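Local coordinates for protein YCGM (PDB 1NR9) that is a putative isomerase of the fumarylacetoacetate hydrolase (FAH) family that binds a magnesium ion, at residues G99-L104 / N128-S133; H70-L75 / D103-D108; E74-I79 / G187-T192. All blocks are in the same frame, centred on the assembly; numbering follows the deposited sequence.

Interaction 1 (G99-L104 / N128-S133); sequences GVALDL and NSCPLS. With MG (magnesium ion), chain E.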
ATOM      1  N   GLY A  99     -13.510  13.636   7.617  1.00 23.01           N
ATOM      2  CA  GLY A  99     -12.501  14.681   7.735  1.00 20.41           C
ATOM      3  C   GLY A  99     -11.971  14.992   6.338  1.00 23.51           C
ATOM      4  O   GLY A  99     -12.517  14.490   5.344  1.00 19.47           O
ATOM      5  N   VAL A 100     -10.931  15.821   6.239  1.00 24.17           N
ATOM      6  CA  VAL A 100     -10.360  16.163   4.932  1.00 24.44           C
ATOM      7  C   VAL A 100      -8.912  15.768   4.757  1.00 26.07           C
ATOM      8  O   VAL A 100      -8.123  15.773   5.707  1.00 27.12           O
ATOM      9  CB  VAL A 100     -10.414  17.664   4.629  1.00 23.99           C
ATOM     10  CG1 VAL A 100     -11.756  18.028   4.107  1.00 26.29           C
ATOM     11  CG2 VAL A 100     -10.063  18.462   5.870  1.00 25.12           C
ATOM     12  N   ALA A 101      -8.553  15.464   3.518  1.00 25.13           N
ATOM     13  CA  ALA A 101      -7.195  15.068   3.222  1.00 26.38           C
ATOM     14  C   ALA A 101      -6.701  15.661   1.918  1.00 28.43           C
ATOM     15  O   ALA A 101      -7.461  16.241   1.131  1.00 28.82           O
ATOM     16  CB  ALA A 101      -7.100  13.554   3.152  1.00 25.40           C
ATOM     17  N   LEU A 102      -5.403  15.518   1.712  1.00 26.96           N
ATOM     18  CA  LEU A 102      -4.773  15.963   0.497  1.00 24.14           C
ATOM     19  C   LEU A 102      -4.167  14.697  -0.059  1.00 25.55           C
ATOM     20  O   LEU A 102      -3.344  14.052   0.592  1.00 23.28           O
ATOM     21  CB  LEU A 102      -3.668  16.980   0.777  1.00 21.81           C
ATOM     22  CG  LEU A 102      -4.070  18.387   1.207  1.00 18.81           C
ATOM     23  CD1 LEU A 102      -2.848  19.299   1.122  1.00 14.71           C
ATOM     24  CD2 LEU A 102      -5.170  18.907   0.290  1.00 16.79           C
ATOM     25  N   ASP A 103      -4.617  14.315  -1.243  1.00 27.90           N
ATOM     26  CA  ASP A 103      -4.094  13.139  -1.903  1.00 27.14           C
ATOM     27  C   ASP A 103      -2.897  13.699  -2.650  1.00 27.89           C
ATOM     28  O   ASP A 103      -2.938  13.940  -3.853  1.00 32.47           O
ATOM     29  CB  ASP A 103      -5.156  12.565  -2.847  1.00 28.06           C
ATOM     30  CG  ASP A 103      -4.637  11.444  -3.732  1.00 28.66           C
ATOM     31  OD1 ASP A 103      -3.610  10.814  -3.383  1.00 26.93           O
ATOM     32  OD2 ASP A 103      -5.284  11.191  -4.775  1.00 28.71           O
ATOM     33  N   LEU A 104      -1.844  13.966  -1.893  1.00 24.75           N
ATOM     34  CA  LEU A 104      -0.615  14.501  -2.436  1.00 24.07           C
ATOM     35  C   LEU A 104      -0.069  13.522  -3.459  1.00 24.93           C
ATOM     36  O   LEU A 104       0.038  12.328  -3.174  1.00 27.15           O
ATOM     37  CB  LEU A 104       0.392  14.689  -1.311  1.00 24.03           C
ATOM     38  CG  LEU A 104       0.611  16.119  -0.834  1.00 22.52           C
ATOM     39  CD1 LEU A 104      -0.669  16.929  -0.939  1.00 21.27           C
ATOM     40  CD2 LEU A 104       1.131  16.070   0.601  1.00 23.21           C
ATOM     41  N   ASN A 128       4.490  10.811   3.806  1.00 27.02           N
ATOM     42  CA  ASN A 128       3.628  11.956   4.053  1.00 28.04           C
ATOM     43  C   ASN A 128       2.994  12.449   2.772  1.00 25.71           C
ATOM     44  O   ASN A 128       3.083  13.629   2.444  1.00 26.05           O
ATOM     45  CB  ASN A 128       4.429  13.092   4.685  1.00 31.37           C
ATOM     46  CG  ASN A 128       5.264  12.624   5.838  1.00 34.17           C
ATOM     47  OD1 ASN A 128       6.350  12.089   5.642  1.00 39.08           O
ATOM     48  ND2 ASN A 128       4.756  12.796   7.054  1.00 37.67           N
ATOM     49  N   SER A 129       2.357  11.541   2.046  1.00 24.23           N
ATOM     50  CA  SER A 129       1.700  11.894   0.793  1.00 23.40           C
ATOM     51  C   SER A 129       0.209  11.951   1.063  1.00 23.19           C
ATOM     52  O   SER A 129      -0.599  11.935   0.129  1.00 21.17           O
ATOM     53  CB  SER A 129       1.969  10.835  -0.265  1.00 20.25           C
ATOM     54  OG  SER A 129       1.355   9.615   0.111  1.00 22.47           O
ATOM     55  N   CYS A 130      -0.138  12.003   2.349  1.00 23.03           N
ATOM     56  CA  CYS A 130      -1.529  12.044   2.772  1.00 22.23           C
ATOM     57  C   CYS A 130      -1.750  12.832   4.065  1.00 20.19           C
ATOM     58  O   CYS A 130      -2.032  12.255   5.116  1.00 21.04           O
ATOM     59  CB  CYS A 130      -2.054  10.620   2.947  1.00 21.31           C
ATOM     60  SG  CYS A 130      -3.844  10.507   3.097  1.00 31.48           S
ATOM     61  N   PRO A 131      -1.594  14.165   4.011  1.00 18.58           N
ATOM     62  CA  PRO A 131      -1.811  14.955   5.225  1.00 17.35           C
ATOM     63  C   PRO A 131      -3.278  14.723   5.505  1.00 18.49           C
ATOM     64  O   PRO A 131      -4.063  14.565   4.574  1.00 21.87           O
ATOM     65  CB  PRO A 131      -1.542  16.384   4.766  1.00 17.40           C
ATOM     66  CG  PRO A 131      -0.621  16.209   3.593  1.00 17.73           C
ATOM     67  CD  PRO A 131      -1.197  15.021   2.884  1.00 16.51           C
ATOM     68  N   LEU A 132      -3.683  14.715   6.757  1.00 19.65           N
ATOM     69  CA  LEU A 132      -5.075  14.431   7.034  1.00 18.42           C
ATOM     70  C   LEU A 132      -5.537  15.236   8.234  1.00 21.22           C
ATOM     71  O   LEU A 132      -4.776  15.431   9.183  1.00 21.88           O
ATOM     72  CB  LEU A 132      -5.192  12.934   7.304  1.00 17.06           C
ATOM     73  CG  LEU A 132      -6.509  12.175   7.383  1.00 16.86           C
ATOM     74  CD1 LEU A 132      -7.258  12.301   6.044  1.00 18.83           C
ATOM     75  CD2 LEU A 132      -6.208  10.704   7.699  1.00 11.22           C
ATOM     76  N   SER A 133      -6.775  15.716   8.185  1.00 22.64           N
ATOM     77  CA  SER A 133      -7.336  16.498   9.281  1.00 22.62           C
ATOM     78  C   SER A 133      -7.872  15.549  10.343  1.00 23.85           C
ATOM     79  O   SER A 133      -7.747  14.325  10.217  1.00 21.47           O
ATOM     80  CB  SER A 133      -8.475  17.390   8.775  1.00 25.25           C
ATOM     81  OG  SER A 133      -9.618  16.630   8.407  1.00 24.81           O
TER
HETATM   82 MG    MG E 301      -6.880  10.961  -6.635  0.95 23.22          MG
HETATM   83  O   HOH W   1      -7.745  10.206  -4.377  1.00 23.11           O
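Val100 and Ser133 pair at one end of two strands that run nearly antiparallel, with 154° between their directions and axes 4.9 Å apart. The backbone N of Ser133 donates a hydrogen bond to Val100 O (2.8 Å), while the return bond goes to a side chain: Val100 N donates to Ser133 OG at 2.7 Å. That hydroxyl is placed by chi1 of 70°, which sets OG between the backbone N and carbonyl carbon of its own residue and turns it back to the neighbouring strand. Further along, the pairing slackens. Leu102 N reaches Pro131 O in a weak bond of 3.3 Å, and proline has no N-H to offer in return. A second weak bond, sharply bent, runs from Leu104 N to Ser129 O. CA-H...O contacts supplement these bonds, with Cys130 CA 3.5 Å from Leu102 O.

Among the side chains, Pro131 and Leu104 pack together, Pro131 CD meeting Leu104 CD2 at 3.4 Å, the leucine crossing the proline ring at about a right angle. Pro131 CD also sits against Leu102 CB. Asp103 turns the other way: CG lies anti to its backbone N (chi1 172°), and OD2 binds the magnesium ion at 2.5 Å. Lys124 also bonds OD2, and Lys48 forms a salt bridge with OD1 while bonding the carbonyl oxygens of Leu104 and Ser129. Asp103 is the centre of an inverse gamma turn directly after strand 95-102, so this is a metal ligand presented at the C-terminal end of a strand in the central mixed sheet of the FAH-family domain.

Interaction 2 (H70-L75 / D103-D108); sequences HHEVEL and DLTLRD. With MG (magnesium ion), chain E.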
ATOM      1  N   HIS A  70       1.486  17.742  -6.605  1.00 24.51           N
ATOM      2  CA  HIS A  70       0.138  18.301  -6.672  1.00 26.55           C
ATOM      3  C   HIS A  70      -0.721  18.056  -5.445  1.00 28.86           C
ATOM      4  O   HIS A  70      -0.468  17.138  -4.664  1.00 28.91           O
ATOM      5  CB  HIS A  70      -0.598  17.790  -7.900  1.00 26.64           C
ATOM      6  CG  HIS A  70      -0.130  18.412  -9.176  1.00 28.92           C
ATOM      7  ND1 HIS A  70      -0.844  18.322 -10.353  1.00 28.97           N
ATOM      8  CD2 HIS A  70       0.995  19.106  -9.468  1.00 28.77           C
ATOM      9  CE1 HIS A  70      -0.178  18.933 -11.316  1.00 28.01           C
ATOM     10  NE2 HIS A  70       0.941  19.417 -10.805  1.00 31.55           N
ATOM     11  N   HIS A  71      -1.735  18.899  -5.276  1.00 31.77           N
ATOM     12  CA  HIS A  71      -2.646  18.781  -4.148  1.00 36.29           C
ATOM     13  C   HIS A  71      -4.012  18.331  -4.656  1.00 35.40           C
ATOM     14  O   HIS A  71      -4.442  18.717  -5.744  1.00 36.34           O
ATOM     15  CB  HIS A  71      -2.792  20.126  -3.423  1.00 40.92           C
ATOM     16  CG  HIS A  71      -3.236  21.243  -4.315  1.00 52.26           C
ATOM     17  ND1 HIS A  71      -2.362  22.180  -4.827  1.00 56.34           N
ATOM     18  CD2 HIS A  71      -4.450  21.538  -4.839  1.00 55.71           C
ATOM     19  CE1 HIS A  71      -3.018  23.001  -5.628  1.00 59.01           C
ATOM     20  NE2 HIS A  71      -4.287  22.632  -5.654  1.00 58.42           N
ATOM     21  N   GLU A  72      -4.678  17.491  -3.874  1.00 32.16           N
ATOM     22  CA  GLU A  72      -6.002  17.019  -4.219  1.00 31.97           C
ATOM     23  C   GLU A  72      -6.787  17.026  -2.924  1.00 29.20           C
ATOM     24  O   GLU A  72      -6.591  16.149  -2.086  1.00 32.27           O
ATOM     25  CB  GLU A  72      -5.969  15.582  -4.759  1.00 35.98           C
ATOM     26  CG  GLU A  72      -5.312  15.376  -6.118  1.00 42.40           C
ATOM     27  CD  GLU A  72      -5.541  13.964  -6.663  1.00 46.56           C
ATOM     28  OE1 GLU A  72      -5.027  13.646  -7.762  1.00 47.34           O
ATOM     29  OE2 GLU A  72      -6.243  13.172  -5.989  1.00 48.40           O
ATOM     30  N   VAL A  73      -7.646  18.015  -2.722  1.00 24.93           N
ATOM     31  CA  VAL A  73      -8.438  18.017  -1.496  1.00 20.98           C
ATOM     32  C   VAL A  73      -9.463  16.910  -1.707  1.00 19.60           C
ATOM     33  O   VAL A  73      -9.970  16.739  -2.818  1.00 18.15           O
ATOM     34  CB  VAL A  73      -9.167  19.371  -1.255  1.00 19.50           C
ATOM     35  CG1 VAL A  73     -10.185  19.626  -2.342  1.00 14.80           C
ATOM     36  CG2 VAL A  73      -9.826  19.361   0.127  1.00 16.22           C
ATOM     37  N   GLU A  74      -9.740  16.145  -0.656  1.00 17.38           N
ATOM     38  CA  GLU A  74     -10.687  15.047  -0.763  1.00 17.83           C
ATOM     39  C   GLU A  74     -11.382  14.777   0.573  1.00 20.67           C
ATOM     40  O   GLU A  74     -10.855  15.099   1.649  1.00 20.11           O
ATOM     41  CB  GLU A  74      -9.965  13.759  -1.232  1.00 18.21           C
ATOM     42  CG  GLU A  74      -9.097  13.891  -2.520  1.00 16.86           C
ATOM     43  CD  GLU A  74      -8.694  12.540  -3.135  1.00 15.53           C
ATOM     44  OE1 GLU A  74      -9.201  11.494  -2.669  1.00 16.64           O
ATOM     45  OE2 GLU A  74      -7.878  12.517  -4.095  1.00 14.60           O
ATOM     46  N   LEU A  75     -12.578  14.199   0.493  1.00 20.81           N
ATOM     47  CA  LEU A  75     -13.341  13.831   1.677  1.00 19.36           C
ATOM     48  C   LEU A  75     -12.789  12.491   2.198  1.00 20.10           C
ATOM     49  O   LEU A  75     -12.701  11.506   1.452  1.00 17.17           O
ATOM     50  CB  LEU A  75     -14.823  13.662   1.339  1.00 17.69           C
ATOM     51  CG  LEU A  75     -15.631  13.209   2.562  1.00 17.65           C
ATOM     52  CD1 LEU A  75     -15.609  14.314   3.621  1.00 18.18           C
ATOM     53  CD2 LEU A  75     -17.053  12.882   2.163  1.00 18.01           C
ATOM     54  N   ASP A 103      -4.617  14.315  -1.243  1.00 27.90           N
ATOM     55  CA  ASP A 103      -4.094  13.139  -1.903  1.00 27.14           C
ATOM     56  C   ASP A 103      -2.897  13.699  -2.650  1.00 27.89           C
ATOM     57  O   ASP A 103      -2.938  13.940  -3.853  1.00 32.47           O
ATOM     58  CB  ASP A 103      -5.156  12.565  -2.847  1.00 28.06           C
ATOM     59  CG  ASP A 103      -4.637  11.444  -3.732  1.00 28.66           C
ATOM     60  OD1 ASP A 103      -3.610  10.814  -3.383  1.00 26.93           O
ATOM     61  OD2 ASP A 103      -5.284  11.191  -4.775  1.00 28.71           O
ATOM     62  N   LEU A 104      -1.844  13.966  -1.893  1.00 24.75           N
ATOM     63  CA  LEU A 104      -0.615  14.501  -2.436  1.00 24.07           C
ATOM     64  C   LEU A 104      -0.069  13.522  -3.459  1.00 24.93           C
ATOM     65  O   LEU A 104       0.038  12.328  -3.174  1.00 27.15           O
ATOM     66  CB  LEU A 104       0.392  14.689  -1.311  1.00 24.03           C
ATOM     67  CG  LEU A 104       0.611  16.119  -0.834  1.00 22.52           C
ATOM     68  CD1 LEU A 104      -0.669  16.929  -0.939  1.00 21.27           C
ATOM     69  CD2 LEU A 104       1.131  16.070   0.601  1.00 23.21           C
ATOM     70  N   THR A 105       0.276  14.019  -4.643  1.00 25.35           N
ATOM     71  CA  THR A 105       0.790  13.155  -5.689  1.00 25.31           C
ATOM     72  C   THR A 105       1.921  13.760  -6.512  1.00 25.83           C
ATOM     73  O   THR A 105       1.950  14.966  -6.754  1.00 27.28           O
ATOM     74  CB  THR A 105      -0.356  12.706  -6.643  1.00 25.03           C
ATOM     75  OG1 THR A 105       0.129  12.649  -7.989  1.00 26.09           O
ATOM     76  CG2 THR A 105      -1.534  13.655  -6.566  1.00 23.44           C
ATOM     77  N   LEU A 106       2.864  12.911  -6.914  1.00 25.31           N
ATOM     78  CA  LEU A 106       3.997  13.328  -7.740  1.00 27.43           C
ATOM     79  C   LEU A 106       3.611  13.155  -9.225  1.00 30.86           C
ATOM     80  O   LEU A 106       3.916  12.115  -9.830  1.00 28.17           O
ATOM     81  CB  LEU A 106       5.222  12.463  -7.419  1.00 23.89           C
ATOM     82  CG  LEU A 106       5.878  12.665  -6.046  1.00 21.81           C
ATOM     83  CD1 LEU A 106       7.022  11.675  -5.865  1.00 15.98           C
ATOM     84  CD2 LEU A 106       6.407  14.098  -5.936  1.00 19.87           C
ATOM     85  N   ARG A 107       2.961  14.176  -9.800  1.00 35.32           N
ATOM     86  CA  ARG A 107       2.488  14.126 -11.187  1.00 41.58           C
ATOM     87  C   ARG A 107       3.510  13.721 -12.226  1.00 39.59           C
ATOM     88  O   ARG A 107       3.256  12.829 -13.029  1.00 43.97           O
ATOM     89  CB  ARG A 107       1.867  15.457 -11.613  1.00 47.56           C
ATOM     90  CG  ARG A 107       0.746  15.943 -10.724  1.00 65.09           C
ATOM     91  CD  ARG A 107      -0.375  14.931 -10.493  1.00 79.02           C
ATOM     92  NE  ARG A 107      -1.200  14.668 -11.668  1.00 87.18           N
ATOM     93  CZ  ARG A 107      -2.304  13.923 -11.641  1.00 92.43           C
ATOM     94  NH1 ARG A 107      -2.710  13.376 -10.500  1.00 92.76           N
ATOM     95  NH2 ARG A 107      -2.997  13.712 -12.755  1.00 94.61           N
ATOM     96  N   ASP A 108       4.659  14.377 -12.234  1.00 37.09           N
ATOM     97  CA  ASP A 108       5.696  14.034 -13.204  1.00 35.73           C
ATOM     98  C   ASP A 108       5.954  12.520 -13.181  1.00 32.86           C
ATOM     99  O   ASP A 108       5.884  11.843 -14.212  1.00 29.48           O
ATOM    100  CB  ASP A 108       6.978  14.804 -12.879  1.00 40.36           C
ATOM    101  CG  ASP A 108       6.844  16.295 -13.152  1.00 41.39           C
ATOM    102  OD1 ASP A 108       5.706  16.801 -13.082  1.00 41.48           O
ATOM    103  OD2 ASP A 108       7.872  16.960 -13.426  1.00 43.61           O
TER
HETATM  104 MG    MG E 301      -6.880  10.961  -6.635  0.95 23.22          MG
HETATM  105  O   HOH W   1      -7.745  10.206  -4.377  1.00 23.11           O
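Glu72 and Asp103 bring two chain segments together at the magnesium site, where the broken strand 69-79 runs beside the loop leading into helix 107-116. The backbones hold the pair in place: Asp103 N donates to Glu72 O at 2.8 Å. Farther along, His70 and Thr105 form an antiparallel hydrogen-bonded pair, with His70 N to Thr105 O also at 2.8 Å and the reverse bond longer.

The Glu72 chain is extended beyond CG (chi2 -170°) and lies alongside Asp103, pointing the same way. OE2 of Glu72 binds the magnesium ion at 2.4 Å, and the two carboxylate planes stand almost perpendicular, 89° apart. Water 1 is a third ligand, 2.5 Å from the metal. Glu74 crosses Asp103 at a slant and brings its OE2 to 3.0 Å from Asp103 OD2, two acceptor oxygens that do not bond each other; Glu74 OE1 is bonded by the backbone N of Gly193. At the His70 end, Arg107 bends so that NH1 makes a long salt bridge of 3.6 Å to Glu72 OE1, although this arginine is poorly ordered. Lys124 is the stronger partner of Glu72, forming a salt bridge with OE1.

Three acidic side chains thus converge in a buried place, and the magnesium ion and Lys124, with Lys48 at Asp103, would probably help to balance whatever negative charge gathers here.

Interaction 3 (E74-I79 / G187-T192); sequences ELAVLI and GDVVLT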
ATOM      1  N   GLU A  74      -9.740  16.145  -0.656  1.00 17.38           N
ATOM      2  CA  GLU A  74     -10.687  15.047  -0.763  1.00 17.83           C
ATOM      3  C   GLU A  74     -11.382  14.777   0.573  1.00 20.67           C
ATOM      4  O   GLU A  74     -10.855  15.099   1.649  1.00 20.11           O
ATOM      5  CB  GLU A  74      -9.965  13.759  -1.232  1.00 18.21           C
ATOM      6  CG  GLU A  74      -9.097  13.891  -2.520  1.00 16.86           C
ATOM      7  CD  GLU A  74      -8.694  12.540  -3.135  1.00 15.53           C
ATOM      8  OE1 GLU A  74      -9.201  11.494  -2.669  1.00 16.64           O
ATOM      9  OE2 GLU A  74      -7.878  12.517  -4.095  1.00 14.60           O
ATOM     10  N   LEU A  75     -12.578  14.199   0.493  1.00 20.81           N
ATOM     11  CA  LEU A  75     -13.341  13.831   1.677  1.00 19.36           C
ATOM     12  C   LEU A  75     -12.789  12.491   2.198  1.00 20.10           C
ATOM     13  O   LEU A  75     -12.701  11.506   1.452  1.00 17.17           O
ATOM     14  CB  LEU A  75     -14.823  13.662   1.339  1.00 17.69           C
ATOM     15  CG  LEU A  75     -15.631  13.209   2.562  1.00 17.65           C
ATOM     16  CD1 LEU A  75     -15.609  14.314   3.621  1.00 18.18           C
ATOM     17  CD2 LEU A  75     -17.053  12.882   2.163  1.00 18.01           C
ATOM     18  N   ALA A  76     -12.436  12.464   3.479  1.00 20.25           N
ATOM     19  CA  ALA A  76     -11.873  11.277   4.109  1.00 18.92           C
ATOM     20  C   ALA A  76     -12.873  10.598   5.012  1.00 20.32           C
ATOM     21  O   ALA A  76     -13.434  11.221   5.919  1.00 20.77           O
ATOM     22  CB  ALA A  76     -10.638  11.649   4.910  1.00 18.60           C
ATOM     23  N   VAL A  77     -13.083   9.309   4.769  1.00 20.42           N
ATOM     24  CA  VAL A  77     -14.013   8.521   5.564  1.00 17.22           C
ATOM     25  C   VAL A  77     -13.177   7.574   6.416  1.00 18.97           C
ATOM     26  O   VAL A  77     -12.301   6.867   5.901  1.00 15.96           O
ATOM     27  CB  VAL A  77     -14.968   7.701   4.654  1.00 16.22           C
ATOM     28  CG1 VAL A  77     -16.024   6.988   5.496  1.00 16.73           C
ATOM     29  CG2 VAL A  77     -15.628   8.612   3.633  1.00 14.82           C
ATOM     30  N   LEU A  78     -13.436   7.588   7.723  1.00 19.65           N
ATOM     31  CA  LEU A  78     -12.725   6.745   8.681  1.00 19.87           C
ATOM     32  C   LEU A  78     -13.533   5.486   9.001  1.00 22.06           C
ATOM     33  O   LEU A  78     -14.601   5.583   9.600  1.00 22.37           O
ATOM     34  CB  LEU A  78     -12.489   7.525   9.972  1.00 17.24           C
ATOM     35  CG  LEU A  78     -11.937   6.684  11.130  1.00 20.28           C
ATOM     36  CD1 LEU A  78     -10.534   6.199  10.764  1.00 18.81           C
ATOM     37  CD2 LEU A  78     -11.907   7.501  12.418  1.00 13.58           C
ATOM     38  N   ILE A  79     -13.030   4.312   8.613  1.00 23.02           N
ATOM     39  CA  ILE A  79     -13.741   3.059   8.877  1.00 23.55           C
ATOM     40  C   ILE A  79     -13.673   2.633  10.361  1.00 26.98           C
ATOM     41  O   ILE A  79     -12.598   2.597  10.962  1.00 27.11           O
ATOM     42  CB  ILE A  79     -13.203   1.909   7.999  1.00 21.50           C
ATOM     43  CG1 ILE A  79     -13.728   2.019   6.559  1.00 20.09           C
ATOM     44  CG2 ILE A  79     -13.710   0.588   8.539  1.00 22.86           C
ATOM     45  CD1 ILE A  79     -13.366   3.267   5.845  1.00 15.61           C
ATOM     46  N   GLY A 187     -10.003   1.633  11.581  1.00 21.08           N
ATOM     47  CA  GLY A 187      -8.792   2.414  11.706  1.00 22.93           C
ATOM     48  C   GLY A 187      -8.309   2.850  10.336  1.00 24.01           C
ATOM     49  O   GLY A 187      -7.554   3.808  10.229  1.00 25.21           O
ATOM     50  N   ASP A 188      -8.740   2.149   9.289  1.00 23.73           N
ATOM     51  CA  ASP A 188      -8.346   2.495   7.923  1.00 22.46           C
ATOM     52  C   ASP A 188      -9.090   3.737   7.475  1.00 20.63           C
ATOM     53  O   ASP A 188     -10.164   4.042   7.977  1.00 21.73           O
ATOM     54  CB  ASP A 188      -8.674   1.370   6.929  1.00 23.00           C
ATOM     55  CG  ASP A 188      -7.665   0.240   6.955  1.00 26.95           C
ATOM     56  OD1 ASP A 188      -6.487   0.483   7.310  1.00 31.77           O
ATOM     57  OD2 ASP A 188      -8.048  -0.894   6.597  1.00 28.37           O
ATOM     58  N   VAL A 189      -8.524   4.435   6.501  1.00 18.79           N
ATOM     59  CA  VAL A 189      -9.134   5.637   5.979  1.00 17.68           C
ATOM     60  C   VAL A 189      -9.409   5.447   4.498  1.00 19.95           C
ATOM     61  O   VAL A 189      -8.710   4.695   3.824  1.00 20.67           O
ATOM     62  CB  VAL A 189      -8.198   6.845   6.187  1.00 17.71           C
ATOM     63  CG1 VAL A 189      -8.749   8.083   5.475  1.00 14.25           C
ATOM     64  CG2 VAL A 189      -8.041   7.112   7.692  1.00 15.31           C
ATOM     65  N   VAL A 190     -10.435   6.129   4.001  1.00 20.42           N
ATOM     66  CA  VAL A 190     -10.816   6.057   2.592  1.00 20.61           C
ATOM     67  C   VAL A 190     -10.911   7.453   1.943  1.00 20.58           C
ATOM     68  O   VAL A 190     -11.694   8.296   2.390  1.00 18.48           O
ATOM     69  CB  VAL A 190     -12.188   5.372   2.441  1.00 21.70           C
ATOM     70  CG1 VAL A 190     -12.622   5.386   0.984  1.00 20.42           C
ATOM     71  CG2 VAL A 190     -12.119   3.958   2.971  1.00 22.49           C
ATOM     72  N   LEU A 191     -10.113   7.697   0.904  1.00 19.84           N
ATOM     73  CA  LEU A 191     -10.159   8.985   0.204  1.00 19.23           C
ATOM     74  C   LEU A 191     -11.157   8.838  -0.932  1.00 18.67           C
ATOM     75  O   LEU A 191     -11.054   7.917  -1.733  1.00 19.32           O
ATOM     76  CB  LEU A 191      -8.788   9.372  -0.365  1.00 17.70           C
ATOM     77  CG  LEU A 191      -7.671   9.635   0.644  1.00 18.29           C
ATOM     78  CD1 LEU A 191      -6.551  10.438  -0.051  1.00 19.44           C
ATOM     79  CD2 LEU A 191      -8.226  10.389   1.847  1.00 12.69           C
ATOM     80  N   THR A 192     -12.109   9.755  -1.020  1.00 17.07           N
ATOM     81  CA  THR A 192     -13.135   9.643  -2.041  1.00 17.88           C
ATOM     82  C   THR A 192     -12.994  10.434  -3.339  1.00 17.83           C
ATOM     83  O   THR A 192     -13.993  10.690  -3.999  1.00 19.10           O
ATOM     84  CB  THR A 192     -14.501   9.968  -1.435  1.00 17.96           C
ATOM     85  OG1 THR A 192     -14.509  11.332  -0.987  1.00 20.15           O
ATOM     86  CG2 THR A 192     -14.773   9.064  -0.251  1.00 15.26           C
TER
HETATM   87  O   HOH W   2     -13.958  13.681  -1.969  1.00 24.99           O
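Thr192 has chi1 of 63°, which tucks OG1 in over its own backbone and brings it 3.0 Å from Leu75 O, close to the CB of Leu75. The same carbonyl accepts Thr192 N at 3.1 Å. Water 2 joins the two segments as well, accepting from Leu75 N and bonded to Thr192 OG1. At the far end, chi1 of -77° in Ile79 sets CG1 beside the backbone N, and CD1 meets Val190 CG2 as the two side chains cross at a slant.

Between these ends the strands are regularly antiparallel, their axes 4.6 Å apart. Val77 and Val190 form a hydrogen-bonded pair, with Val77 N to Val190 O at 2.9 Å and Val190 N to Val77 O at 2.8 Å. Ile79 N donates to Asp188 O, and Gly187 N closes the pairing on Ile79 O; Gly187 takes a positive phi, a conformation suited to glycine.

The two faces are covered differently. Ala76, Leu78, Val189 and Leu191 share one, where Ala76 CB lies 4.1 Å from both Val189 CG1 and Leu191 CD2, and Phe135 of strand 130-137 packs on Ala76, Leu78 and Val189. Val77 and Val190 occupy the other, under helix 171-178, through Ile171, Ile175 and Met178. At the metal end, Glu74 OE1 is hydrogen-bonded by Gly193 N and merely packs against Leu191 CB, the side chains crossing at about a right angle. This is an antiparallel pairing inside the mixed sheet of the FAH-family domain, with apolar packing on both faces and the magnesium site close to one end.

In the fold
All three contacts lie in the mixed sheet or in the loop that leads from it to helix 107-116. Strand 69-79 is the common element: interactions 2 and 3 use successive parts of it, overlapping at Glu74 and Leu75, with centres about 15 Å apart. Strand 95-102 of interaction 1 is its neighbour, bonded through Gly99 to Ala76 and Ala101 to Glu74, and strand 189-191 also pairs with strand 69-79. Interactions 1 and 2 share Asp103 and Leu104, their centres about 8 Å apart. Along the chain, 70-79 comes first, then 99-108, 128-133 and 187-192. Glu72 and Asp103, far apart in sequence, bind the metal, while 128-133 and 187-192 pair with the strands that carry or precede them.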